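Local structure of CbsA (Xanthomonas oryzae pv. oryzae, 5XYH) at residues A[12-17]-A[74-79]; A[18-23]-A[41-46]; A[109-114]-A[163-168]; A[148-153]-A[211-216]; A[368-373]-A[401-406]. The protein probably hydrolyses cellulose from chain ends to release cellobiose, as a family 6 exoglucanase of the kind that degrades plant cell walls. All blocks are in the same frame, centred on the assembly; numbering follows the deposited sequence.

Contact 1: residues A[12-17]-A[74-79]; sequences SGYVNP and NAALAQ
The carboxamide of Gln79 lies against the backbone of Val15 and uses both of its polar atoms there, tying helix 69-79 to the segment that leaves strand 12-13 in the distorted beta/alpha barrel of glycoside hydrolase family 6. Val15 N donates to Gln79 OE1 at 2.9 Å, arriving in the carbonyl plane on a lone pair, and Gln79 NE2 returns a bond of 3.0 Å to Val15 O. Both are nearly straight, at 176°. Two bonds to one residue fix the rotation of the amide; the side chain gets there with CG anti to the carbonyl carbon and the rest extended.

The Tyr14 ring runs obliquely past this amide, the two planes 33° apart, with CE1 3.6 Å from Gln79 NE2. The CD1-CE1 side of the ring, approached obliquely, meets the helix: CE1 touches Ala75 CB at 3.6 Å, and CD1 touches Ala76 CB at 3.8 Å. Its hydroxyl is hydrogen-bonded to His72, one turn earlier on the same helix, while Val88 of strand 86-92 also packs on the ring.

Water continues the junction toward strand 12-13, one molecule donating to Gly13 O at 2.6 Å and to Gln79 OE1 at 3.2 Å.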
# COMPACT_ATOMS: atom_id res chain seq x y z
N SER A 12 -2.56 -10.36 17.74
CA SER A 12 -1.29 -10.57 17.06
C SER A 12 -1.54 -10.54 15.56
O SER A 12 -2.67 -10.37 15.09
CB SER A 12 -0.65 -11.89 17.51
OG SER A 12 -1.48 -13.01 17.23
N GLY A 13 -0.47 -10.70 14.78
CA GLY A 13 -0.58 -10.73 13.34
C GLY A 13 0.11 -11.94 12.74
O GLY A 13 1.08 -12.46 13.29
N TYR A 14 -0.40 -12.36 11.59
CA TYR A 14 0.13 -13.53 10.90
C TYR A 14 1.47 -13.20 10.25
O TYR A 14 1.59 -12.23 9.50
CB TYR A 14 -0.90 -13.99 9.86
CG TYR A 14 -0.37 -14.92 8.79
CD1 TYR A 14 0.17 -16.16 9.13
CD2 TYR A 14 -0.41 -14.57 7.44
CE1 TYR A 14 0.66 -17.02 8.16
CE2 TYR A 14 0.07 -15.43 6.47
CZ TYR A 14 0.61 -16.65 6.83
OH TYR A 14 1.10 -17.52 5.88
N VAL A 15 2.49 -14.00 10.56
CA VAL A 15 3.84 -13.83 10.02
C VAL A 15 4.00 -14.80 8.85
O VAL A 15 3.99 -16.02 9.04
CB VAL A 15 4.91 -14.05 11.10
CG1 VAL A 15 6.31 -13.99 10.49
CG2 VAL A 15 4.77 -13.03 12.27
N ASN A 16 4.15 -14.26 7.65
CA ASN A 16 4.12 -15.06 6.43
C ASN A 16 5.44 -15.81 6.25
O ASN A 16 6.49 -15.18 6.11
CB ASN A 16 3.87 -14.14 5.23
CG ASN A 16 3.86 -14.89 3.88
OD1 ASN A 16 3.93 -16.13 3.82
ND2 ASN A 16 3.75 -14.13 2.79
N PRO A 17 5.42 -17.15 6.25
CA PRO A 17 6.69 -17.89 6.11
C PRO A 17 7.35 -17.69 4.76
O PRO A 17 8.56 -17.93 4.64
CB PRO A 17 6.27 -19.35 6.32
CG PRO A 17 4.81 -19.39 6.12
CD PRO A 17 4.28 -18.04 6.51
N ASN A 74 -4.10 -21.72 7.09
CA ASN A 74 -3.67 -22.80 7.97
C ASN A 74 -2.49 -22.38 8.83
O ASN A 74 -2.47 -22.65 10.03
CB ASN A 74 -3.31 -24.03 7.14
CG ASN A 74 -4.52 -24.68 6.51
OD1 ASN A 74 -5.65 -24.43 6.93
ND2 ASN A 74 -4.30 -25.51 5.49
N ALA A 75 -1.49 -21.72 8.23
CA ALA A 75 -0.36 -21.26 9.03
C ALA A 75 -0.82 -20.27 10.09
O ALA A 75 -0.33 -20.29 11.23
CB ALA A 75 0.72 -20.65 8.14
N ALA A 76 -1.77 -19.40 9.73
CA ALA A 76 -2.26 -18.41 10.68
C ALA A 76 -2.88 -19.08 11.89
O ALA A 76 -2.70 -18.63 13.03
CB ALA A 76 -3.26 -17.48 9.99
N LEU A 77 -3.61 -20.18 11.67
CA LEU A 77 -4.22 -20.92 12.77
C LEU A 77 -3.16 -21.37 13.77
O LEU A 77 -3.33 -21.22 14.99
CB LEU A 77 -4.98 -22.13 12.22
CG LEU A 77 -6.31 -21.84 11.51
CD1 LEU A 77 -6.90 -23.10 10.90
CD2 LEU A 77 -7.29 -21.18 12.46
N ALA A 78 -2.04 -21.87 13.26
CA ALA A 78 -0.94 -22.39 14.06
C ALA A 78 -0.18 -21.30 14.80
O ALA A 78 0.58 -21.62 15.72
CB ALA A 78 0.01 -23.18 13.17
N GLN A 79 -0.35 -20.04 14.42
CA GLN A 79 0.30 -18.96 15.14
C GLN A 79 -0.62 -18.28 16.14
O GLN A 79 -0.15 -17.42 16.90
CB GLN A 79 0.84 -17.91 14.16
CG GLN A 79 1.68 -18.51 13.03
CD GLN A 79 2.20 -17.45 12.06
OE1 GLN A 79 2.05 -16.24 12.29
NE2 GLN A 79 2.80 -17.91 10.97
O HOH W 1 0.62 -14.70 16.86
O HOH W 2 2.14 -14.25 14.85

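Contact 2: residues A[18-23]-A[41-46]; sequences DYSKEV and VVKSYP
Val23 spreads its isopropyl group over the aliphatic part of Lys43, joining helix 17-27 to the type I beta turn, Val42 to Tyr45, that closes helix 33-42 at the edge of the family 6 glycoside hydrolase fold. Val23 CG1 makes most of the overlap, lying 3.8 Å from Lys43 CB and 4.0 Å from Lys43 CD, while Val23 CG2 reaches the same Lys43 CB at 4.0 Å. The Lys43 chain passes across the helix, obliquely to Val23; CG between the backbone N and the carbonyl carbon (chi1 66°), with an extended chain beyond it, brings the methylenes over Val23. Its amino group goes on to a salt bridge with Asp24, one residue past Val23.

Tyr19 forms the deeper side. Val23 CG2, one turn further along the helix, rests over one face of its ring toward the rim, and the hydroxyl touches Val42 CG1 at 3.6 Å. The polar need of that OH is met by Gly363 O, to which it is hydrogen-bonded. Phe414 of helix 411-419 packs on Tyr19, Val23 and Val42 alike, which places the apolar patch against the C-terminal helix.

The turn is closed by Tyr45 N donating to Val42 O; just before it, Val41 O accepts from Ser44 N and, on a lone pair in the carbonyl plane, from Ser44 OG. Direct polar bonding between the two segments is replaced by one water, held 2.9 Å from Ser20 OG and donating to Lys43 O over 2.9 Å; it sits at the edge of the Tyr19 ring, in the ring plane.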
# COMPACT_ATOMS: atom_id res chain seq x y z
N ASP A 18 6.61 -17.24 3.75
CA ASP A 18 7.26 -16.95 2.47
C ASP A 18 8.13 -15.70 2.58
O ASP A 18 9.21 -15.63 1.98
CB ASP A 18 6.23 -16.79 1.37
CG ASP A 18 5.49 -18.08 1.10
OD1 ASP A 18 6.10 -19.16 1.25
OD2 ASP A 18 4.30 -17.99 0.73
N TYR A 19 7.65 -14.68 3.31
CA TYR A 19 8.49 -13.51 3.56
C TYR A 19 9.69 -13.90 4.42
O TYR A 19 10.82 -13.47 4.15
CB TYR A 19 7.66 -12.41 4.23
CG TYR A 19 8.38 -11.10 4.43
CD1 TYR A 19 8.64 -10.26 3.35
CD2 TYR A 19 8.79 -10.70 5.69
CE1 TYR A 19 9.31 -9.05 3.53
CE2 TYR A 19 9.45 -9.49 5.88
CZ TYR A 19 9.71 -8.68 4.79
OH TYR A 19 10.37 -7.47 4.98
N SER A 20 9.47 -14.72 5.46
CA SER A 20 10.60 -15.25 6.23
C SER A 20 11.62 -15.93 5.33
O SER A 20 12.83 -15.71 5.47
CB SER A 20 10.10 -16.21 7.31
OG SER A 20 9.22 -15.53 8.20
N LYS A 21 11.16 -16.75 4.38
CA LYS A 21 12.11 -17.47 3.53
C LYS A 21 12.87 -16.50 2.63
O LYS A 21 14.07 -16.68 2.41
CB LYS A 21 11.37 -18.52 2.71
CG LYS A 21 12.22 -19.14 1.60
CD LYS A 21 11.68 -20.48 1.16
CE LYS A 21 10.18 -20.41 0.90
NZ LYS A 21 9.67 -21.74 0.44
N GLU A 22 12.19 -15.46 2.13
CA GLU A 22 12.87 -14.40 1.39
C GLU A 22 13.95 -13.75 2.24
O GLU A 22 15.10 -13.59 1.81
CB GLU A 22 11.86 -13.35 0.91
CG GLU A 22 10.95 -13.82 -0.24
CD GLU A 22 9.92 -12.78 -0.66
OE1 GLU A 22 9.24 -12.24 0.22
OE2 GLU A 22 9.79 -12.51 -1.88
N VAL A 23 13.59 -13.34 3.46
CA VAL A 23 14.55 -12.68 4.35
C VAL A 23 15.71 -13.61 4.65
O VAL A 23 16.87 -13.19 4.64
CB VAL A 23 13.84 -12.20 5.63
CG1 VAL A 23 14.85 -11.77 6.68
CG2 VAL A 23 12.92 -11.05 5.30
N VAL A 41 14.92 -9.70 13.15
CA VAL A 41 13.84 -8.92 13.74
C VAL A 41 12.82 -8.54 12.67
O VAL A 41 11.60 -8.63 12.88
CB VAL A 41 14.40 -7.68 14.45
CG1 VAL A 41 13.26 -6.79 14.93
CG2 VAL A 41 15.31 -8.09 15.60
N VAL A 42 13.31 -8.10 11.51
CA VAL A 42 12.41 -7.68 10.44
C VAL A 42 11.48 -8.82 10.03
O VAL A 42 10.27 -8.62 9.87
CB VAL A 42 13.22 -7.14 9.25
CG1 VAL A 42 12.38 -7.07 7.99
CG2 VAL A 42 13.79 -5.77 9.59
N LYS A 43 12.01 -10.04 9.91
CA LYS A 43 11.13 -11.14 9.55
C LYS A 43 10.24 -11.62 10.69
O LYS A 43 9.46 -12.55 10.49
CB LYS A 43 11.93 -12.32 8.98
CG LYS A 43 12.84 -13.01 9.94
CD LYS A 43 13.33 -14.33 9.38
CE LYS A 43 14.34 -14.99 10.32
NZ LYS A 43 14.55 -16.43 9.99
N SER A 44 10.35 -11.03 11.89
CA SER A 44 9.42 -11.37 12.96
C SER A 44 8.11 -10.59 12.88
O SER A 44 7.19 -10.86 13.66
CB SER A 44 10.07 -11.14 14.35
OG SER A 44 10.24 -9.76 14.68
N TYR A 45 7.99 -9.63 11.91
CA TYR A 45 6.81 -8.78 11.86
C TYR A 45 5.81 -9.29 10.83
O TYR A 45 6.20 -9.85 9.80
CB TYR A 45 7.20 -7.35 11.51
CG TYR A 45 8.04 -6.65 12.57
CD1 TYR A 45 7.56 -6.50 13.88
CD2 TYR A 45 9.28 -6.12 12.26
CE1 TYR A 45 8.33 -5.85 14.85
CE2 TYR A 45 10.04 -5.47 13.21
CZ TYR A 45 9.56 -5.34 14.51
OH TYR A 45 10.34 -4.68 15.45
N PRO A 46 4.52 -9.14 11.11
CA PRO A 46 3.49 -9.51 10.12
C PRO A 46 3.63 -8.68 8.86
O PRO A 46 3.90 -7.48 8.92
CB PRO A 46 2.17 -9.19 10.83
CG PRO A 46 2.49 -9.17 12.28
CD PRO A 46 3.94 -8.75 12.41
O HOH W 3 8.15 -12.87 7.94

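Contact 3: residues A[109-114]-A[163-168]; sequences LPLTQA and GQASSS
Leu111 carries this surface contact, reaching from an inverse gamma turn just ahead of helix 113-131 to helix 160-167 in the family 6 barrel. Its CB points at the helix but stops short of touching it. With CG anti to the backbone N (chi1 -171°), the side chain is thrown outward, and CG already comes within 4.4 Å of Ser168 OG. The two methyls then divide the helix surface. CD2 goes deepest, 3.6 Å from Ala165 N and 3.7 Å from Gln164 CB, while CD1 lies beside the next part of the same residue, 4.2 Å from Ala165 CA and 4.5 Å from Ala165 CB.

Leu111 and Gln164 meet at about a right angle, so the leucine abuts only the root of the glutamine, whose chain bends at chi2. The contact is small and mainly van der Waals, with Leu111 supplying most of it; Ile170 of helix 170-183 packs on Leu111 as well and extends the apolar patch. Ala165 faces inward, where Leu153 and Tyr171 cover it.

Thr112, at the N-cap of helix 113-131, accepts from Gly115 N through OG1. In the facing segment Ser168 OG is bonded to Ile170 N at the start of helix 170-183 and also to Gln164 O. That carbonyl oxygen takes two donors from opposite faces of its plane: Ser168 N at 2.9 Å, and Ser168 OG at 2.7 Å, tilted 22° from the plane.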
# COMPACT_ATOMS: atom_id res chain seq x y z
N LEU A 109 -6.46 -9.41 -16.01
CA LEU A 109 -7.85 -9.36 -16.46
C LEU A 109 -8.08 -8.13 -17.32
O LEU A 109 -7.66 -7.03 -16.95
CB LEU A 109 -8.79 -9.34 -15.25
CG LEU A 109 -8.74 -10.60 -14.38
CD1 LEU A 109 -9.72 -10.53 -13.21
CD2 LEU A 109 -9.06 -11.80 -15.25
N PRO A 110 -8.76 -8.28 -18.46
CA PRO A 110 -9.01 -7.13 -19.33
C PRO A 110 -10.17 -6.28 -18.82
O PRO A 110 -11.08 -6.76 -18.15
CB PRO A 110 -9.36 -7.79 -20.67
CG PRO A 110 -10.01 -9.07 -20.28
CD PRO A 110 -9.28 -9.54 -19.04
N LEU A 111 -10.11 -5.00 -19.18
CA LEU A 111 -11.14 -4.02 -18.84
C LEU A 111 -12.32 -4.18 -19.79
O LEU A 111 -12.59 -3.35 -20.66
CB LEU A 111 -10.57 -2.62 -18.88
CG LEU A 111 -11.52 -1.56 -18.33
CD1 LEU A 111 -11.54 -1.60 -16.79
CD2 LEU A 111 -11.15 -0.17 -18.86
N THR A 112 -13.03 -5.29 -19.60
CA THR A 112 -14.25 -5.62 -20.33
C THR A 112 -15.23 -6.26 -19.35
O THR A 112 -14.85 -6.72 -18.27
CB THR A 112 -13.98 -6.60 -21.48
OG1 THR A 112 -13.51 -7.84 -20.93
CG2 THR A 112 -12.92 -6.05 -22.47
N GLN A 113 -16.49 -6.33 -19.77
CA GLN A 113 -17.49 -7.07 -18.99
C GLN A 113 -17.09 -8.53 -18.81
O GLN A 113 -17.25 -9.10 -17.72
CB GLN A 113 -18.85 -6.98 -19.66
CG GLN A 113 -19.47 -5.61 -19.53
CD GLN A 113 -19.68 -5.22 -18.08
OE1 GLN A 113 -20.11 -6.04 -17.26
NE2 GLN A 113 -19.38 -3.96 -17.75
N ALA A 114 -16.54 -9.16 -19.85
CA ALA A 114 -16.03 -10.51 -19.67
C ALA A 114 -14.93 -10.54 -18.61
O ALA A 114 -14.86 -11.46 -17.78
CB ALA A 114 -15.53 -11.07 -21.00
N GLY A 163 -9.76 6.89 -18.05
CA GLY A 163 -11.05 7.36 -18.51
C GLY A 163 -12.01 6.22 -18.79
O GLY A 163 -13.20 6.32 -18.49
N GLN A 164 -11.50 5.11 -19.32
CA GLN A 164 -12.36 3.97 -19.63
C GLN A 164 -12.74 3.19 -18.37
O GLN A 164 -13.86 2.69 -18.28
CB GLN A 164 -11.67 3.05 -20.63
CG GLN A 164 -11.66 3.62 -22.03
CD GLN A 164 -13.06 3.93 -22.54
OE1 GLN A 164 -13.37 5.06 -22.92
NE2 GLN A 164 -13.91 2.90 -22.56
N ALA A 165 -11.81 3.06 -17.41
CA ALA A 165 -12.15 2.48 -16.11
C ALA A 165 -13.33 3.19 -15.47
O ALA A 165 -14.15 2.57 -14.79
CB ALA A 165 -10.96 2.54 -15.16
N SER A 166 -13.42 4.50 -15.70
CA SER A 166 -14.53 5.28 -15.17
C SER A 166 -15.80 5.07 -15.99
O SER A 166 -16.83 4.63 -15.46
CB SER A 166 -14.15 6.75 -15.16
OG SER A 166 -15.14 7.47 -14.45
N SER A 167 -15.73 5.38 -17.29
CA SER A 167 -16.92 5.40 -18.13
C SER A 167 -17.54 4.02 -18.28
O SER A 167 -18.76 3.90 -18.42
CB SER A 167 -16.58 5.99 -19.50
OG SER A 167 -15.73 5.11 -20.23
N SER A 168 -16.72 2.97 -18.25
CA SER A 168 -17.24 1.61 -18.33
C SER A 168 -17.95 1.19 -17.04
O SER A 168 -18.69 0.20 -17.06
CB SER A 168 -16.12 0.62 -18.61
OG SER A 168 -15.27 0.48 -17.47

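Contact 4: residues A[148-153]-A[211-216]; sequences DSLPNL and SLYTRV
Tyr213 OH is hydrogen-bonded to Asp193 O and crowded by carbons of the facing segment: Pro151 CD lies 3.2 Å from it, Pro151 CG 3.4 Å and Leu150 CB 3.5 Å. The tyrosine hydroxyl in this largely apolar junction is thus satisfied by the backbone at the end of strand 188-193, while its aliphatic neighbours enclose it. The ring meets its two partners differently. Leu150 CD1 stands over one face in a CH-pi contact, 4.0 Å from the centroid and 17° off the ring normal, displaced toward the rim. Pro151 CD instead lies at the edge near the ring plane, the two side chains crossing at about a right angle. Tyr213 is aimed between them by CG being anti to the carbonyl carbon (chi1 -79°).

Beside the ring, Leu212 adds a methyl: its CD2 touches Leu150 CB at 4.1 Å and Leu153 CB at 4.2 Å, so one methyl spans two residues about a turn apart on helix 150-155. The start of that helix is braced internally, for Asn152 ND2 donates to Asp148 OD1 at 3.2 Å from above the carboxylate plane and gives a weak bond to Ser149 O.

In the family 6 barrel the two helices each follow a neighbouring strand of the parallel sheet: helix 150-155 comes after strand 140-145, and helix 206-218 after strand 188-193. Met192 of the latter strand packs on both Leu150 and Tyr213, while Glu172 and Ile175 of helix 170-183 border the junction through Leu212, Val216 and Ser149.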
# COMPACT_ATOMS: atom_id res chain seq x y z
N ASP A 148 -4.41 1.11 -5.95
CA ASP A 148 -4.14 1.72 -7.24
C ASP A 148 -5.35 1.64 -8.17
O ASP A 148 -5.21 1.47 -9.38
CB ASP A 148 -2.91 1.08 -7.89
CG ASP A 148 -2.33 1.94 -8.98
OD1 ASP A 148 -2.48 3.19 -8.94
OD2 ASP A 148 -1.71 1.35 -9.90
N SER A 149 -6.56 1.73 -7.63
CA SER A 149 -7.74 1.63 -8.47
C SER A 149 -8.47 2.96 -8.44
O SER A 149 -8.18 3.84 -9.28
CB SER A 149 -8.63 0.46 -8.02
OG SER A 149 -9.13 0.65 -6.72
N LEU A 150 -9.41 3.16 -7.52
CA LEU A 150 -10.31 4.31 -7.55
C LEU A 150 -9.63 5.67 -7.65
O LEU A 150 -10.12 6.51 -8.42
CB LEU A 150 -11.22 4.27 -6.30
CG LEU A 150 -12.22 3.13 -6.26
CD1 LEU A 150 -13.20 3.29 -5.09
CD2 LEU A 150 -12.98 3.05 -7.57
N PRO A 151 -8.54 5.98 -6.91
CA PRO A 151 -7.95 7.33 -7.02
C PRO A 151 -7.62 7.75 -8.44
O PRO A 151 -7.72 8.95 -8.76
CB PRO A 151 -6.68 7.21 -6.17
CG PRO A 151 -6.96 6.12 -5.21
CD PRO A 151 -7.78 5.13 -5.97
N ASN A 152 -7.28 6.81 -9.32
CA ASN A 152 -6.97 7.18 -10.70
C ASN A 152 -8.18 7.74 -11.42
O ASN A 152 -8.02 8.54 -12.36
CB ASN A 152 -6.42 5.98 -11.46
CG ASN A 152 -5.15 5.44 -10.87
OD1 ASN A 152 -4.14 6.15 -10.82
ND2 ASN A 152 -5.19 4.18 -10.42
N LEU A 153 -9.38 7.35 -11.01
CA LEU A 153 -10.57 7.91 -11.64
C LEU A 153 -10.73 9.40 -11.34
O LEU A 153 -11.41 10.11 -12.10
CB LEU A 153 -11.83 7.16 -11.20
CG LEU A 153 -11.84 5.64 -11.32
CD1 LEU A 153 -13.23 5.14 -11.04
CD2 LEU A 153 -11.39 5.22 -12.72
N SER A 211 -17.00 11.85 -2.80
CA SER A 211 -18.28 11.38 -3.31
C SER A 211 -18.15 10.05 -4.06
O SER A 211 -19.07 9.23 -4.04
CB SER A 211 -18.94 12.43 -4.21
OG SER A 211 -18.54 12.27 -5.55
N LEU A 212 -17.00 9.82 -4.71
CA LEU A 212 -16.76 8.53 -5.37
C LEU A 212 -16.73 7.40 -4.36
O LEU A 212 -17.47 6.42 -4.50
CB LEU A 212 -15.45 8.56 -6.15
CG LEU A 212 -14.97 7.23 -6.73
CD1 LEU A 212 -15.98 6.67 -7.71
CD2 LEU A 212 -13.60 7.40 -7.40
N TYR A 213 -15.88 7.50 -3.34
CA TYR A 213 -15.83 6.44 -2.34
C TYR A 213 -17.18 6.30 -1.64
O TYR A 213 -17.63 5.18 -1.37
CB TYR A 213 -14.72 6.72 -1.32
CG TYR A 213 -13.35 6.33 -1.85
CD1 TYR A 213 -12.65 7.17 -2.72
CD2 TYR A 213 -12.77 5.13 -1.50
CE1 TYR A 213 -11.39 6.81 -3.21
CE2 TYR A 213 -11.53 4.76 -1.99
CZ TYR A 213 -10.84 5.58 -2.83
OH TYR A 213 -9.61 5.17 -3.29
N THR A 214 -17.84 7.41 -1.36
CA THR A 214 -19.14 7.32 -0.69
C THR A 214 -20.16 6.61 -1.58
O THR A 214 -20.84 5.68 -1.14
CB THR A 214 -19.62 8.71 -0.29
OG1 THR A 214 -18.67 9.30 0.60
CG2 THR A 214 -20.97 8.62 0.42
N ARG A 215 -20.23 7.02 -2.85
CA ARG A 215 -21.19 6.42 -3.77
C ARG A 215 -20.94 4.92 -3.95
O ARG A 215 -21.90 4.13 -3.99
CB ARG A 215 -21.11 7.14 -5.11
CG ARG A 215 -21.95 6.54 -6.20
CD ARG A 215 -21.91 7.43 -7.44
NE ARG A 215 -20.61 7.42 -8.11
CZ ARG A 215 -19.75 8.44 -8.10
NH1 ARG A 215 -20.04 9.55 -7.44
NH2 ARG A 215 -18.60 8.34 -8.76
N VAL A 216 -19.68 4.51 -4.04
CA VAL A 216 -19.39 3.09 -4.28
C VAL A 216 -19.79 2.25 -3.08
O VAL A 216 -20.48 1.23 -3.22
CB VAL A 216 -17.91 2.88 -4.64
CG1 VAL A 216 -17.57 1.38 -4.62
CG2 VAL A 216 -17.61 3.49 -6.00

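Contact 5: residues A[368-373]-A[401-406]; sequences GSSKYI and PNAPIA
Ser370 and Ala403 exchange two hydrogen bonds at the tight end of this loop-to-loop contact. Ala403 N donates to Ser370 OG at 2.8 Å with an angle of 157°, and Ser370 N returns a weak bond of 3.3 Å to Ala403 O. The hydroxyl faces the amide because OG lies between the backbone N and the carbonyl carbon of its own residue (chi1 47°). Backbones are pressed together here as well: Ser369 CA makes a CA-H...O contact of 3.3 Å with Ala403 O, and Ala403 CB fits against Gly368 O at 3.6 Å. Pro404 O, directly beside these groups, is bonded to Ser366 OG, which also takes Gly368 N.

Near Ala406 the backbones stay close, with Gly368 CA 3.8 Å from Ala406 CB, but Ser369 N and Ala406 N are both donors, and a water accepts from each at 3.0 Å. The other margin is apolar: Ile405 CG2 meets Ile373 CB at 3.8 Å, while Ile373 CD1 reaches back to the Ala403 carbonyl. Lys371 and Tyr372 lie on the exposed, solvent side, and this turn of chain is held by Ser369 OG, which donates to Lys371 O nearly along the C=O axis.

Neither segment is helix or strand. Both belong to the long irregular excursion between strand 354-358, which lies between strands 292-296 and 347-351 in the sheet, and helix 411-419; Phe410, just ahead of that helix, packs on Ala403 and Pro404 and joins the contact to it.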
# COMPACT_ATOMS: atom_id res chain seq x y z
N GLY A 368 8.99 -3.90 -9.50
CA GLY A 368 9.05 -4.16 -10.93
C GLY A 368 10.51 -4.20 -11.36
O GLY A 368 11.40 -3.60 -10.76
N SER A 369 10.77 -4.91 -12.46
CA SER A 369 12.14 -5.07 -12.93
C SER A 369 12.60 -3.82 -13.67
O SER A 369 11.80 -3.03 -14.17
CB SER A 369 12.21 -6.30 -13.83
OG SER A 369 11.20 -6.21 -14.83
N SER A 370 13.92 -3.63 -13.69
CA SER A 370 14.52 -2.46 -14.33
C SER A 370 14.76 -2.67 -15.83
O SER A 370 15.34 -1.79 -16.48
CB SER A 370 15.83 -2.10 -13.63
OG SER A 370 16.63 -3.25 -13.45
N LYS A 371 14.36 -3.83 -16.35
CA LYS A 371 14.36 -4.16 -17.78
C LYS A 371 13.32 -5.26 -17.96
O LYS A 371 12.74 -5.74 -16.98
CB LYS A 371 15.75 -4.61 -18.26
CG LYS A 371 16.25 -5.88 -17.58
CD LYS A 371 17.35 -6.61 -18.37
CE LYS A 371 18.56 -5.73 -18.57
NZ LYS A 371 19.76 -6.41 -19.17
N TYR A 372 13.07 -5.67 -19.20
CA TYR A 372 12.19 -6.83 -19.41
C TYR A 372 13.01 -8.10 -19.21
O TYR A 372 13.94 -8.38 -19.98
CB TYR A 372 11.51 -6.84 -20.78
CG TYR A 372 10.25 -7.69 -20.75
CD1 TYR A 372 10.32 -9.06 -20.50
CD2 TYR A 372 8.99 -7.12 -20.91
CE1 TYR A 372 9.17 -9.84 -20.43
CE2 TYR A 372 7.84 -7.90 -20.84
CZ TYR A 372 7.94 -9.25 -20.61
OH TYR A 372 6.80 -10.02 -20.55
N ILE A 373 12.63 -8.87 -18.20
CA ILE A 373 13.30 -10.11 -17.83
C ILE A 373 12.41 -11.28 -18.22
O ILE A 373 11.22 -11.26 -17.88
CB ILE A 373 13.59 -10.15 -16.31
CG1 ILE A 373 14.46 -8.95 -15.90
CG2 ILE A 373 14.20 -11.49 -15.93
CD1 ILE A 373 14.79 -8.89 -14.41
N PRO A 401 18.96 0.20 -9.66
CA PRO A 401 19.27 -0.59 -10.86
C PRO A 401 19.32 -2.08 -10.57
O PRO A 401 19.37 -2.54 -9.42
CB PRO A 401 20.65 -0.08 -11.28
CG PRO A 401 21.28 0.39 -10.00
CD PRO A 401 20.12 0.99 -9.20
N ASN A 402 19.30 -2.85 -11.66
CA ASN A 402 19.41 -4.31 -11.61
C ASN A 402 18.33 -4.92 -10.72
O ASN A 402 18.60 -5.78 -9.87
CB ASN A 402 20.82 -4.71 -11.16
CG ASN A 402 21.88 -4.24 -12.14
OD1 ASN A 402 22.81 -3.50 -11.77
ND2 ASN A 402 21.74 -4.62 -13.41
N ALA A 403 17.08 -4.50 -10.93
CA ALA A 403 15.94 -4.94 -10.14
C ALA A 403 15.26 -6.15 -10.78
O ALA A 403 15.12 -6.21 -12.02
CB ALA A 403 14.92 -3.81 -9.99
N PRO A 404 14.82 -7.13 -9.99
CA PRO A 404 14.12 -8.30 -10.54
C PRO A 404 12.63 -8.01 -10.73
O PRO A 404 12.14 -6.93 -10.39
CB PRO A 404 14.34 -9.36 -9.45
CG PRO A 404 14.30 -8.55 -8.20
CD PRO A 404 14.98 -7.24 -8.53
N ILE A 405 11.91 -9.00 -11.25
CA ILE A 405 10.53 -8.74 -11.63
C ILE A 405 9.68 -8.45 -10.38
O ILE A 405 10.00 -8.85 -9.25
CB ILE A 405 9.93 -9.89 -12.45
CG1 ILE A 405 9.76 -11.15 -11.59
CG2 ILE A 405 10.78 -10.18 -13.70
CD1 ILE A 405 9.30 -12.38 -12.34
N ALA A 406 8.56 -7.77 -10.62
CA ALA A 406 7.64 -7.35 -9.57
C ALA A 406 7.25 -8.51 -8.67
O ALA A 406 6.89 -9.58 -9.15
CB ALA A 406 6.39 -6.74 -10.22
O HOH W 4 8.44 -6.58 -13.35

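Contacts 1 and 2 share the N-terminal edge and touch: Val15 CG1 lies 3.5 Å from Lys43 O, and strand 12-13 runs on into helix 17-27. Contacts 3 and 4 form a second group, their segments alternating along the chain, where Leu153 CD2 meets Ala165 CB at 3.7 Å. The two groups are far apart, with centres of contacts 2 and 3 about 37 Å from each other on opposite sides of the chain's centre. Contact 5 stands alone; its nearest atoms are about 8 Å from contact 2 and 11 Å from contact 4. Segment 148-153 of contact 4 follows the C-terminal end of strand 140-145, the end where barrel enzymes usually place their active site.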